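Local coordinates for protein CRISPR-associated endonuclease/helicase Cas3 (Thermus thermophilus HB8, PDB 3SK9) that cleaves single-stranded DNA with its metal-dependent N-terminal HD nuclease domain, the part present here, and carries a helicase in CRISPR antiviral defence, at residues V112-E115 and L116-R120; A155-H158 and L159-E162; M43-P46 and R47-A50; V36-A39 and V40-E44. All coordinates share one frame; numbering follows the deposited sequence.

Contact 1 (V112-E115 and L116-R120)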
ATOM      1  N   VAL A 112       9.014  -8.725   2.773  1.00 18.58           N
ATOM      2  CA  VAL A 112       8.917  -9.768   3.797  1.00 17.20           C
ATOM      3  C   VAL A 112       8.518  -9.110   5.113  1.00 20.09           C
ATOM      4  O   VAL A 112       7.641  -9.610   5.852  1.00 19.81           O
ATOM      5  CB  VAL A 112      10.247 -10.523   3.977  1.00 19.13           C
ATOM      6  CG1 VAL A 112      10.174 -11.508   5.133  1.00 23.50           C
ATOM      7  CG2 VAL A 112      10.654 -11.245   2.691  1.00 19.78           C
ATOM      8  N   PHE A 113       9.166  -7.987   5.431  1.00 18.89           N
ATOM      9  CA  PHE A 113       8.747  -7.221   6.630  1.00 18.09           C
ATOM     10  C   PHE A 113       7.334  -6.711   6.486  1.00 16.37           C
ATOM     11  O   PHE A 113       6.552  -6.740   7.453  1.00 18.14           O
ATOM     12  CB  PHE A 113       9.684  -6.067   6.912  1.00 18.66           C
ATOM     13  CG  PHE A 113      11.058  -6.507   7.394  1.00 21.79           C
ATOM     14  CD1 PHE A 113      11.335  -6.594   8.744  1.00 31.55           C
ATOM     15  CD2 PHE A 113      12.039  -6.842   6.486  1.00 27.45           C
ATOM     16  CE1 PHE A 113      12.607  -6.978   9.181  1.00 24.50           C
ATOM     17  CE2 PHE A 113      13.310  -7.224   6.918  1.00 34.08           C
ATOM     18  CZ  PHE A 113      13.584  -7.291   8.257  1.00 24.75           C
ATOM     19  N   THR A 114       6.940  -6.269   5.292  1.00 19.44           N
ATOM     20  CA  THR A 114       5.566  -5.774   5.160  1.00 23.75           C
ATOM     21  C   THR A 114       4.630  -6.933   5.519  1.00 22.68           C
ATOM     22  O   THR A 114       3.645  -6.756   6.254  1.00 19.46           O
ATOM     23  CB  THR A 114       5.273  -5.302   3.709  1.00 20.13           C
ATOM     24  OG1 THR A 114       6.075  -4.167   3.425  1.00 19.01           O
ATOM     25  CG2 THR A 114       3.739  -4.958   3.522  1.00 19.54           C
ATOM     26  N   GLU A 115       4.905  -8.122   4.988  1.00 16.51           N
ATOM     27  CA  GLU A 115       4.007  -9.239   5.267  1.00 18.20           C
ATOM     28  C   GLU A 115       3.937  -9.544   6.792  1.00 21.82           C
ATOM     29  O   GLU A 115       2.857  -9.713   7.344  1.00 20.36           O
ATOM     30  CB  GLU A 115       4.386 -10.483   4.456  1.00 22.33           C
ATOM     31  CG  GLU A 115       3.553 -11.745   4.829  1.00 17.72           C
ATOM     32  CD  GLU A 115       3.963 -12.981   4.071  1.00 26.72           C
ATOM     33  OE1 GLU A 115       4.876 -12.887   3.223  1.00 26.94           O
ATOM     34  OE2 GLU A 115       3.356 -14.054   4.306  1.00 27.59           O
ATOM     35  N   LEU A 116       5.090  -9.627   7.468  1.00 19.59           N
ATOM     36  CA  LEU A 116       5.083  -9.913   8.914  1.00 19.36           C
ATOM     37  C   LEU A 116       4.345  -8.835   9.701  1.00 24.06           C
ATOM     38  O   LEU A 116       3.618  -9.163  10.621  1.00 21.76           O
ATOM     39  CB  LEU A 116       6.486 -10.034   9.456  1.00 21.20           C
ATOM     40  CG  LEU A 116       7.242 -11.259   8.933  1.00 23.21           C
ATOM     41  CD1 LEU A 116       8.703 -11.189   9.391  1.00 26.05           C
ATOM     42  CD2 LEU A 116       6.545 -12.483   9.439  1.00 29.60           C
ATOM     43  N   PHE A 117       4.556  -7.573   9.350  1.00 19.17           N
ATOM     44  CA  PHE A 117       3.947  -6.473  10.090  1.00 23.42           C
ATOM     45  C   PHE A 117       2.440  -6.516   9.897  1.00 25.60           C
ATOM     46  O   PHE A 117       1.676  -6.350  10.853  1.00 24.67           O
ATOM     47  CB  PHE A 117       4.470  -5.094   9.628  1.00 22.57           C
ATOM     48  CG  PHE A 117       5.959  -4.883   9.858  1.00 20.26           C
ATOM     49  CD1 PHE A 117       6.667  -5.665  10.745  1.00 20.11           C
ATOM     50  CD2 PHE A 117       6.623  -3.865   9.193  1.00 24.87           C
ATOM     51  CE1 PHE A 117       8.016  -5.440  10.954  1.00 24.20           C
ATOM     52  CE2 PHE A 117       7.980  -3.633   9.423  1.00 27.16           C
ATOM     53  CZ  PHE A 117       8.665  -4.420  10.282  1.00 31.98           C
ATOM     54  N   LEU A 118       2.004  -6.756   8.653  1.00 18.78           N
ATOM     55  CA  LEU A 118       0.582  -6.661   8.352  1.00 20.21           C
ATOM     56  C   LEU A 118      -0.187  -7.840   8.956  1.00 21.77           C
ATOM     57  O   LEU A 118      -1.379  -7.672   9.266  1.00 18.59           O
ATOM     58  CB  LEU A 118       0.324  -6.542   6.841  1.00 20.36           C
ATOM     59  CG  LEU A 118       0.726  -5.186   6.242  1.00 21.60           C
ATOM     60  CD1 LEU A 118       0.336  -5.103   4.721  1.00 21.43           C
ATOM     61  CD2 LEU A 118       0.044  -4.053   7.012  1.00 28.32           C
ATOM     62  N   ARG A 119       0.460  -9.013   9.110  1.00 20.10           N
ATOM     63  CA  ARG A 119      -0.206 -10.161   9.724  1.00 28.35           C
ATOM     64  C   ARG A 119      -0.677  -9.744  11.113  1.00 28.84           C
ATOM     65  O   ARG A 119      -1.795 -10.052  11.529  1.00 30.85           O
ATOM     66  CB  ARG A 119       0.718 -11.388   9.829  1.00 27.58           C
ATOM     67  CG  ARG A 119       0.879 -12.153   8.483  1.00 23.99           C
ATOM     68  CD  ARG A 119       1.927 -13.282   8.587  1.00 29.90           C
ATOM     69  NE  ARG A 119       1.549 -14.333   9.529  1.00 33.44           N
ATOM     70  CZ  ARG A 119       1.001 -15.501   9.192  1.00 46.66           C
ATOM     71  NH1 ARG A 119       0.733 -15.788   7.911  1.00 37.28           N
ATOM     72  NH2 ARG A 119       0.711 -16.396  10.145  1.00 45.16           N
ATOM     73  N   ARG A 120       0.179  -9.031  11.829  1.00 20.32           N
ATOM     74  CA  ARG A 120      -0.193  -8.546  13.172  1.00 19.93           C
ATOM     75  C   ARG A 120      -1.151  -7.352  13.137  1.00 19.89           C
ATOM     76  O   ARG A 120      -2.159  -7.325  13.830  1.00 23.83           O
ATOM     77  CB  ARG A 120       1.100  -8.132  13.880  1.00 25.89           C
ATOM     78  CG  ARG A 120       0.990  -7.894  15.369  1.00 48.88           C
ATOM     79  CD  ARG A 120       2.291  -8.281  16.064  1.00 58.96           C
ATOM     80  NE  ARG A 120       2.609  -9.703  15.921  1.00 66.50           N
ATOM     81  CZ  ARG A 120       3.730 -10.275  16.362  1.00 70.58           C
ATOM     82  NH1 ARG A 120       4.660  -9.545  16.976  1.00 65.01           N
ATOM     83  NH2 ARG A 120       3.926 -11.580  16.192  1.00 70.47           N
TER
HETATM   84  O   HOH W   1       0.791 -14.334   5.409  1.00 22.71           O
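E115 and R119 lie one turn apart on helix 110-124 of the Cas3 HD domain; their charged ends meet through water, while R119 N donates directly to E115 O. E115 reaches out fully extended, with CG anti to the backbone N (chi1 174°), and its carboxylate OE2 accepts a hydrogen bond of 2.8 Å from water 1. The same water accepts from R119 NH1 at 2.9 Å and lies in the guanidinium plane at its edge. E115 OE2 and R119 NH1 themselves stay 4.8 Å apart, so the opposite charges probably attract across the water without a direct salt bridge. The other carboxylate oxygen, OE1, is taken by the backbone N of A147.

L116, the next residue after E115, lies one turn on from V112: its N bonds to V112 O at 3.0 Å, nearly straight at 168°, and its CG rests against that same oxygen. Its side chain continues to A155 of helix 149-161, which packs along this face.

F113 and F117 run side by side in the same direction. Their planes are turned 58° apart, an oblique pair in which F117 CZ comes to the edge of the F113 ring near CD1. F113 CB lies over the F117 face as a CH-pi contact, 4.2 Å from the centroid, while R170 makes a cation-pi contact with F117. On another side of the helix, T114 OG1 bonds to G77 N and H74 O, tying this helix to the segment that carries the metal ligands H74 and D75. Beside that hydroxyl, T114 CG2 touches L118 CD1 at 3.6 Å.

Contact 2 (A155-H158 and L159-E162)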
ATOM      1  N   ALA A 155      14.158 -12.139   8.991  1.00 23.76           N
ATOM      2  CA  ALA A 155      13.507 -10.909   9.394  1.00 24.41           C
ATOM      3  C   ALA A 155      13.331 -10.862  10.928  1.00 29.52           C
ATOM      4  O   ALA A 155      13.578  -9.833  11.565  1.00 30.02           O
ATOM      5  CB  ALA A 155      12.156 -10.781   8.704  1.00 22.16           C
ATOM      6  N   ARG A 156      12.866 -11.959  11.509  1.00 30.09           N
ATOM      7  CA  ARG A 156      12.570 -11.991  12.946  1.00 30.63           C
ATOM      8  C   ARG A 156      13.858 -11.780  13.765  1.00 33.86           C
ATOM      9  O   ARG A 156      13.834 -11.200  14.857  1.00 36.54           O
ATOM     10  CB  ARG A 156      11.868 -13.285  13.331  1.00 31.87           C
ATOM     11  CG  ARG A 156      10.455 -13.438  12.797  1.00 32.05           C
ATOM     12  CD  ARG A 156       9.781 -14.647  13.431  1.00 40.58           C
ATOM     13  NE  ARG A 156       8.815 -15.335  12.575  1.00 52.94           N
ATOM     14  CZ  ARG A 156       7.559 -14.944  12.383  1.00 54.32           C
ATOM     15  NH1 ARG A 156       7.102 -13.837  12.949  1.00 63.29           N
ATOM     16  NH2 ARG A 156       6.759 -15.660  11.613  1.00 51.80           N
ATOM     17  N   ARG A 157      14.991 -12.197  13.220  1.00 31.99           N
ATOM     18  CA  ARG A 157      16.284 -11.924  13.873  1.00 37.09           C
ATOM     19  C   ARG A 157      16.489 -10.399  14.046  1.00 42.27           C
ATOM     20  O   ARG A 157      16.865  -9.898  15.125  1.00 39.48           O
ATOM     21  CB  ARG A 157      17.427 -12.556  13.066  1.00 33.33           C
ATOM     22  CG  ARG A 157      18.265 -13.575  13.826  1.00 53.87           C
ATOM     23  CD  ARG A 157      19.275 -14.311  12.917  1.00 58.49           C
ATOM     24  NE  ARG A 157      18.655 -15.429  12.197  1.00 62.03           N
ATOM     25  CZ  ARG A 157      18.775 -15.668  10.887  1.00 62.01           C
ATOM     26  NH1 ARG A 157      19.519 -14.868  10.117  1.00 63.47           N
ATOM     27  NH2 ARG A 157      18.159 -16.724  10.344  1.00 47.22           N
ATOM     28  N   HIS A 158      16.213  -9.646  12.991  1.00 32.02           N
ATOM     29  CA  HIS A 158      16.323  -8.197  13.063  1.00 36.74           C
ATOM     30  C   HIS A 158      15.306  -7.618  14.041  1.00 40.67           C
ATOM     31  O   HIS A 158      15.599  -6.697  14.811  1.00 39.43           O
ATOM     32  CB  HIS A 158      16.070  -7.565  11.688  1.00 39.26           C
ATOM     33  CG  HIS A 158      17.103  -7.899  10.655  1.00 43.57           C
ATOM     34  ND1 HIS A 158      18.322  -7.257  10.583  1.00 47.72           N
ATOM     35  CD2 HIS A 158      17.080  -8.782   9.631  1.00 42.07           C
ATOM     36  CE1 HIS A 158      19.008  -7.744   9.563  1.00 48.90           C
ATOM     37  NE2 HIS A 158      18.273  -8.666   8.964  1.00 41.76           N
ATOM     38  N   LEU A 159      14.099  -8.148  14.004  1.00 30.64           N
ATOM     39  CA  LEU A 159      13.013  -7.576  14.782  1.00 34.90           C
ATOM     40  C   LEU A 159      13.276  -7.745  16.277  1.00 43.77           C
ATOM     41  O   LEU A 159      12.776  -6.969  17.094  1.00 37.44           O
ATOM     42  CB  LEU A 159      11.665  -8.216  14.399  1.00 36.35           C
ATOM     43  CG  LEU A 159      11.203  -7.800  12.991  1.00 34.96           C
ATOM     44  CD1 LEU A 159       9.912  -8.498  12.620  1.00 43.90           C
ATOM     45  CD2 LEU A 159      11.070  -6.266  12.913  1.00 27.71           C
ATOM     46  N   ARG A 160      14.050  -8.763  16.641  1.00 40.31           N
ATOM     47  CA  ARG A 160      14.259  -9.029  18.064  1.00 46.71           C
ATOM     48  C   ARG A 160      15.167  -7.977  18.682  1.00 48.64           C
ATOM     49  O   ARG A 160      14.988  -7.607  19.845  1.00 52.84           O
ATOM     50  CB  ARG A 160      14.815 -10.431  18.295  1.00 45.50           C
ATOM     51  CG  ARG A 160      13.766 -11.512  18.150  1.00 56.37           C
ATOM     52  CD  ARG A 160      14.282 -12.850  18.671  1.00 67.99           C
ATOM     53  NE  ARG A 160      15.431 -13.326  17.900  1.00 71.14           N
ATOM     54  CZ  ARG A 160      15.337 -14.130  16.844  1.00 65.41           C
ATOM     55  NH1 ARG A 160      14.143 -14.558  16.438  1.00 50.93           N
ATOM     56  NH2 ARG A 160      16.433 -14.510  16.199  1.00 66.66           N
ATOM     57  N   THR A 161      16.116  -7.470  17.900  1.00 38.87           N
ATOM     58  CA  THR A 161      17.084  -6.509  18.427  1.00 46.78           C
ATOM     59  C   THR A 161      16.765  -5.041  18.125  1.00 49.61           C
ATOM     60  O   THR A 161      17.514  -4.172  18.533  1.00 47.40           O
ATOM     61  CB  THR A 161      18.524  -6.808  17.941  1.00 58.87           C
ATOM     62  OG1 THR A 161      18.621  -6.657  16.516  1.00 58.31           O
ATOM     63  CG2 THR A 161      18.935  -8.221  18.343  1.00 66.91           C
ATOM     64  N   GLU A 162      15.663  -4.740  17.428  1.00 44.64           N
ATOM     65  CA  GLU A 162      15.351  -3.328  17.158  1.00 43.98           C
ATOM     66  C   GLU A 162      14.792  -2.632  18.403  1.00 38.60           C
ATOM     67  O   GLU A 162      14.190  -3.268  19.294  1.00 32.49           O
ATOM     68  CB  GLU A 162      14.349  -3.184  15.994  1.00 42.98           C
ATOM     69  CG  GLU A 162      13.014  -3.737  16.335  1.00 34.72           C
ATOM     70  CD  GLU A 162      11.962  -3.629  15.211  1.00 38.23           C
ATOM     71  OE1 GLU A 162      10.799  -3.906  15.546  1.00 31.84           O
ATOM     72  OE2 GLU A 162      12.271  -3.267  14.039  1.00 33.91           O
TER
HETATM   73  O   HOH W   2      17.239 -17.259  14.310  1.00 52.83           O
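R160 folds its guanidinium back over the preceding turn of the helix, with R157 CA and R156 O both over one face and offset toward its rim. The bend at chi3 (-63°) turns the planar group back in this way. R160 NH2 then lies by R157 CG, at a distance (3.1 Å) short enough to leave the exact placement of this exposed group in some doubt. The aliphatic part of R160 follows the same path, its CG 3.3 Å from R156 O.

The side chains of R157 and R160 slant across one another, their guanidinium planes 51° apart. Like charges are kept from direct contact, R157 NE lying 4.7 Å from R160 NH2, and water 2 bridges the gap: it accepts from R157 NE at 3.1 Å, in the guanidinium plane, and weakly from R160 NH2. R157 NH2 has a further partner in S153 OG, one turn earlier.

On the inner side, L159 N bonds to A155 O at 3.0 Å, and L159 CG packs against that oxygen. Beyond L159 the backbone bonds weaken: R160 N reaches R156 O and R157 O, and T161 N reaches H158 O, all with bent geometry. E162 then leaves the helix, its carboxylate held by salt bridges to R170 and K167.

Such a change from i to i+4 toward weaker i to i+3 bonds is common in the last turn of an alpha-helix. Helix 149-161 of the HD domain is here amphipathic, with A155 and L159 against helix 110-124 and R156, R157 and R160 exposed.

Contact 3 (M43-P46 and R47-A50)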
ATOM      1  N   MET A  43     -11.402   4.914 -11.942  1.00 20.96           N
ATOM      2  CA  MET A  43     -11.409   4.817 -13.408  1.00 23.81           C
ATOM      3  C   MET A  43     -11.714   3.399 -13.921  1.00 25.62           C
ATOM      4  O   MET A  43     -11.887   3.205 -15.136  1.00 26.81           O
ATOM      5  CB  MET A  43     -10.050   5.202 -13.962  1.00 23.72           C
ATOM      6  CG  MET A  43      -9.720   6.684 -13.945  1.00 35.27           C
ATOM      7  SD  MET A  43      -7.939   6.837 -14.288  1.00 51.53           S
ATOM      8  CE  MET A  43      -7.566   5.411 -15.271  1.00 36.29           C
ATOM      9  N   GLU A  44     -11.745   2.401 -13.027  1.00 20.20           N
ATOM     10  CA  GLU A  44     -11.994   1.017 -13.462  1.00 15.53           C
ATOM     11  C   GLU A  44     -13.451   0.867 -13.946  1.00 20.77           C
ATOM     12  O   GLU A  44     -14.337   1.633 -13.533  1.00 25.90           O
ATOM     13  CB  GLU A  44     -11.775   0.015 -12.333  1.00 19.53           C
ATOM     14  CG  GLU A  44     -10.295  -0.112 -11.917  1.00 21.23           C
ATOM     15  CD  GLU A  44      -9.440  -0.856 -12.955  1.00 21.27           C
ATOM     16  OE1 GLU A  44      -9.971  -1.766 -13.625  1.00 21.23           O
ATOM     17  OE2 GLU A  44      -8.218  -0.567 -13.023  1.00 22.77           O
ATOM     18  N   PRO A  45     -13.712  -0.129 -14.783  1.00 19.83           N
ATOM     19  CA  PRO A  45     -15.119  -0.333 -15.198  1.00 17.50           C
ATOM     20  C   PRO A  45     -16.067  -0.581 -14.042  1.00 24.97           C
ATOM     21  O   PRO A  45     -15.671  -1.102 -12.997  1.00 22.86           O
ATOM     22  CB  PRO A  45     -15.066  -1.539 -16.142  1.00 21.32           C
ATOM     23  CG  PRO A  45     -13.614  -1.589 -16.629  1.00 21.80           C
ATOM     24  CD  PRO A  45     -12.770  -1.011 -15.503  1.00 20.64           C
ATOM     25  N   PRO A  46     -17.355  -0.223 -14.227  1.00 21.75           N
ATOM     26  CA  PRO A  46     -18.336  -0.500 -13.177  1.00 21.98           C
ATOM     27  C   PRO A  46     -18.341  -1.978 -12.690  1.00 19.13           C
ATOM     28  O   PRO A  46     -18.556  -2.219 -11.499  1.00 23.36           O
ATOM     29  CB  PRO A  46     -19.687  -0.170 -13.855  1.00 30.44           C
ATOM     30  CG  PRO A  46     -19.368   0.730 -14.981  1.00 31.83           C
ATOM     31  CD  PRO A  46     -17.964   0.415 -15.429  1.00 26.71           C
ATOM     32  N   ARG A  47     -18.204  -2.936 -13.603  1.00 20.75           N
ATOM     33  CA  ARG A  47     -18.148  -4.349 -13.173  1.00 20.55           C
ATOM     34  C   ARG A  47     -17.006  -4.551 -12.161  1.00 23.84           C
ATOM     35  O   ARG A  47     -17.165  -5.297 -11.209  1.00 21.43           O
ATOM     36  CB  ARG A  47     -17.918  -5.275 -14.353  1.00 27.28           C
ATOM     37  CG  ARG A  47     -19.189  -5.894 -14.869  1.00 41.07           C
ATOM     38  CD  ARG A  47     -19.000  -6.645 -16.193  1.00 35.70           C
ATOM     39  NE  ARG A  47     -20.333  -6.939 -16.740  1.00 33.58           N
ATOM     40  CZ  ARG A  47     -21.124  -6.014 -17.277  1.00 41.00           C
ATOM     41  NH1 ARG A  47     -20.713  -4.723 -17.355  1.00 34.56           N
ATOM     42  NH2 ARG A  47     -22.326  -6.372 -17.731  1.00 52.25           N
ATOM     43  N   THR A  48     -15.861  -3.905 -12.389  1.00 23.00           N
ATOM     44  CA  THR A  48     -14.716  -4.057 -11.474  1.00 20.50           C
ATOM     45  C   THR A  48     -15.033  -3.449 -10.114  1.00 23.70           C
ATOM     46  O   THR A  48     -14.774  -4.044  -9.056  1.00 21.21           O
ATOM     47  CB  THR A  48     -13.440  -3.422 -12.080  1.00 20.06           C
ATOM     48  OG1 THR A  48     -13.174  -4.039 -13.360  1.00 20.52           O
ATOM     49  CG2 THR A  48     -12.226  -3.562 -11.106  1.00 21.04           C
ATOM     50  N   ARG A  49     -15.595  -2.245 -10.115  1.00 18.12           N
ATOM     51  CA  ARG A  49     -15.920  -1.622  -8.853  1.00 16.86           C
ATOM     52  C   ARG A  49     -16.963  -2.399  -8.075  1.00 20.60           C
ATOM     53  O   ARG A  49     -16.909  -2.421  -6.840  1.00 20.86           O
ATOM     54  CB  ARG A  49     -16.368  -0.176  -9.081  1.00 21.57           C
ATOM     55  CG  ARG A  49     -15.235   0.693  -9.571  1.00 24.90           C
ATOM     56  CD  ARG A  49     -15.610   2.165  -9.596  1.00 28.42           C
ATOM     57  NE  ARG A  49     -15.829   2.538 -10.977  1.00 37.88           N
ATOM     58  CZ  ARG A  49     -17.008   2.846 -11.495  1.00 38.56           C
ATOM     59  NH1 ARG A  49     -18.092   2.882 -10.732  1.00 47.64           N
ATOM     60  NH2 ARG A  49     -17.091   3.128 -12.783  1.00 32.30           N
ATOM     61  N   ALA A  50     -17.916  -3.018  -8.770  1.00 23.55           N
ATOM     62  CA  ALA A  50     -18.948  -3.791  -8.079  1.00 24.51           C
ATOM     63  C   ALA A  50     -18.298  -5.044  -7.425  1.00 21.06           C
ATOM     64  O   ALA A  50     -18.754  -5.524  -6.381  1.00 21.05           O
ATOM     65  CB  ALA A  50     -20.081  -4.226  -9.063  1.00 22.73           C
TER
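The start of helix 46-56, with P45 at the N-cap position, is where R49 reaches back to grip the loop leading in from helix 26-43. R49 NE donates to E44 O at 3.1 Å, with an N-H...O angle of 139°; the oxygen lies 21° out of the guanidinium plane. NH2 of R49 adds a weak second bond to E44 O at 3.2 Å, so one oxygen is held by two donors of one group. The bend at chi3 (-105°) swings the guanidinium back toward the prolines, where P46 CA lies over one of its faces. R49 NH1 forms a salt bridge with E60.

In this largely helical HD domain, P46 is the first residue of the helix, in the first turn, where the lack of an N-H costs no helical bond. P45 O receives R49 N at 3.1 Å, nearly straight, and T48 N more weakly, while A50 N bonds to P46 O at 2.9 Å.

T48 lies across E44, its CG2 3.8 Å from E44 CB, and its OG1 faces P45 CD. The polar ends of this pair have partners in the C-terminal hairpin: T48 OG1 bonds to G259 O, and E44 OE1 to L261 N.

Contact 4 (V36-A39 and V40-E44)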
ATOM      1  N   VAL A  36      -2.858   6.912  -5.748  1.00 17.84           N
ATOM      2  CA  VAL A  36      -2.894   6.278  -7.088  1.00 18.07           C
ATOM      3  C   VAL A  36      -3.933   5.156  -7.084  1.00 16.43           C
ATOM      4  O   VAL A  36      -4.711   5.003  -8.060  1.00 18.48           O
ATOM      5  CB  VAL A  36      -1.523   5.691  -7.486  1.00 17.45           C
ATOM      6  CG1 VAL A  36      -1.612   4.876  -8.802  1.00 15.01           C
ATOM      7  CG2 VAL A  36      -0.452   6.838  -7.624  1.00 18.19           C
ATOM      8  N   ALA A  37      -3.942   4.337  -6.019  1.00 14.73           N
ATOM      9  CA  ALA A  37      -4.916   3.236  -5.933  1.00 18.14           C
ATOM     10  C   ALA A  37      -6.348   3.772  -6.030  1.00 18.86           C
ATOM     11  O   ALA A  37      -7.168   3.224  -6.750  1.00 17.87           O
ATOM     12  CB  ALA A  37      -4.738   2.456  -4.600  1.00 19.10           C
ATOM     13  N   LEU A  38      -6.654   4.831  -5.265  1.00 17.78           N
ATOM     14  CA  LEU A  38      -8.007   5.377  -5.256  1.00 22.46           C
ATOM     15  C   LEU A  38      -8.361   5.932  -6.645  1.00 19.26           C
ATOM     16  O   LEU A  38      -9.462   5.679  -7.193  1.00 21.27           O
ATOM     17  CB  LEU A  38      -8.134   6.442  -4.163  1.00 22.96           C
ATOM     18  CG  LEU A  38      -9.570   6.955  -3.949  1.00 34.34           C
ATOM     19  CD1 LEU A  38     -10.549   5.767  -3.776  1.00 24.06           C
ATOM     20  CD2 LEU A  38      -9.654   7.896  -2.745  1.00 34.81           C
ATOM     21  N   ALA A  39      -7.402   6.615  -7.265  1.00 17.92           N
ATOM     22  CA  ALA A  39      -7.662   7.219  -8.587  1.00 19.32           C
ATOM     23  C   ALA A  39      -7.889   6.169  -9.658  1.00 20.81           C
ATOM     24  O   ALA A  39      -8.802   6.278 -10.492  1.00 22.77           O
ATOM     25  CB  ALA A  39      -6.520   8.171  -8.986  1.00 28.63           C
ATOM     26  N   VAL A  40      -7.045   5.156  -9.670  1.00 17.92           N
ATOM     27  CA  VAL A  40      -7.243   4.115 -10.667  1.00 23.58           C
ATOM     28  C   VAL A  40      -8.528   3.254 -10.394  1.00 17.68           C
ATOM     29  O   VAL A  40      -9.195   2.920 -11.346  1.00 18.45           O
ATOM     30  CB  VAL A  40      -5.979   3.269 -11.049  1.00 34.01           C
ATOM     31  CG1 VAL A  40      -5.557   2.353  -9.979  1.00 27.23           C
ATOM     32  CG2 VAL A  40      -6.339   2.446 -12.324  1.00 47.35           C
ATOM     33  N   LEU A  41      -8.927   2.985  -9.134  1.00 14.33           N
ATOM     34  CA  LEU A  41     -10.204   2.287  -8.856  1.00 16.11           C
ATOM     35  C   LEU A  41     -11.401   3.105  -9.377  1.00 24.28           C
ATOM     36  O   LEU A  41     -12.372   2.551  -9.870  1.00 19.01           O
ATOM     37  CB  LEU A  41     -10.401   1.992  -7.352  1.00 15.82           C
ATOM     38  CG  LEU A  41      -9.462   0.883  -6.802  1.00 19.74           C
ATOM     39  CD1 LEU A  41      -9.524   0.845  -5.252  1.00 20.97           C
ATOM     40  CD2 LEU A  41      -9.811  -0.508  -7.465  1.00 25.58           C
ATOM     41  N   ARG A  42     -11.333   4.435  -9.254  1.00 21.86           N
ATOM     42  CA  ARG A  42     -12.405   5.285  -9.760  1.00 21.13           C
ATOM     43  C   ARG A  42     -12.511   5.203 -11.272  1.00 26.27           C
ATOM     44  O   ARG A  42     -13.605   5.385 -11.828  1.00 27.45           O
ATOM     45  CB  ARG A  42     -12.225   6.745  -9.302  1.00 23.58           C
ATOM     46  CG  ARG A  42     -12.634   6.958  -7.833  1.00 28.57           C
ATOM     47  CD  ARG A  42     -12.077   8.279  -7.295  1.00 41.08           C
ATOM     48  NE  ARG A  42     -12.523   8.567  -5.936  1.00 41.20           N
ATOM     49  CZ  ARG A  42     -12.150   9.636  -5.240  1.00 45.00           C
ATOM     50  NH1 ARG A  42     -11.323  10.542  -5.788  1.00 34.43           N
ATOM     51  NH2 ARG A  42     -12.622   9.801  -4.005  1.00 45.55           N
ATOM     52  N   MET A  43     -11.402   4.914 -11.942  1.00 20.96           N
ATOM     53  CA  MET A  43     -11.409   4.817 -13.408  1.00 23.81           C
ATOM     54  C   MET A  43     -11.714   3.399 -13.921  1.00 25.62           C
ATOM     55  O   MET A  43     -11.887   3.205 -15.136  1.00 26.81           O
ATOM     56  CB  MET A  43     -10.050   5.202 -13.962  1.00 23.72           C
ATOM     57  CG  MET A  43      -9.720   6.684 -13.945  1.00 35.27           C
ATOM     58  SD  MET A  43      -7.939   6.837 -14.288  1.00 51.53           S
ATOM     59  CE  MET A  43      -7.566   5.411 -15.271  1.00 36.29           C
ATOM     60  N   GLU A  44     -11.745   2.401 -13.027  1.00 20.20           N
ATOM     61  CA  GLU A  44     -11.994   1.017 -13.462  1.00 15.53           C
ATOM     62  C   GLU A  44     -13.451   0.867 -13.946  1.00 20.77           C
ATOM     63  O   GLU A  44     -14.337   1.633 -13.533  1.00 25.90           O
ATOM     64  CB  GLU A  44     -11.775   0.015 -12.333  1.00 19.53           C
ATOM     65  CG  GLU A  44     -10.295  -0.112 -11.917  1.00 21.23           C
ATOM     66  CD  GLU A  44      -9.440  -0.856 -12.955  1.00 21.27           C
ATOM     67  OE1 GLU A  44      -9.971  -1.766 -13.625  1.00 21.23           O
ATOM     68  OE2 GLU A  44      -8.218  -0.567 -13.023  1.00 22.77           O
TER
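R42 leans back over L38, one turn earlier. Its CB lies 3.6 Å from L38 O, and CG and CD pass the same oxygen at similar range. R42 NE then comes to L38 CG at 3.9 Å, with CD1 of that leucine close behind. Next CZ meets CG and CD2 of L38, and R42 NH2 ends 3.7 Å from L38 CD2, the methyl that sits over one face of the guanidinium near its rim. The leucine is set for this by its own torsion: CG stands anti to the backbone N (chi1 -173°), which carries the methyls toward the arginine. An extended R42 chain from CG to NE is thus laid obliquely across a branched apolar side chain.

Both residues belong to the C-terminal end of helix 26-43, the HD-domain helix that carries the metal ligand H29 near its start. Its backbone bonds are regular up to R42 N, which donates to L38 O at 3.0 Å and 155°, and then slacken, M43 N reaching A39 O only weakly at 3.3 Å. Around the helix, V40 and L41 pack on L205 of helix 196-213, L41 also meets L64 and A67 of helix 60-71, and A39 touches A238 and L242 of helix 230-246. V40 CG1 lies 3.4 Å from V36 O, the carbonyl that V40 N also bonds.

Overall arrangement
The contacts form two clusters on opposite sides of the chain's centre. Contacts 1 and 2, centres 13 Å apart, lie on helices 110-124 and 149-161 and touch each other: L116 CD1 meets A155 CB at 3.5 Å, and F117 CE1 meets L159 CD2 at 3.7 Å. Contacts 3 and 4 are 9 Å apart between centres and share M43 and E44, with R49 CD 3.3 Å from L41 O. Between clusters, the nearest atoms of contacts 1 and 4 are about 13 Å apart. Both of these approach the metal-site residues: the T114 side chain is about 6 Å from those of H74 and D75, and that of V36 about 8 Å from those of H29 and D210. Contacts 2 and 3 lie away from the site.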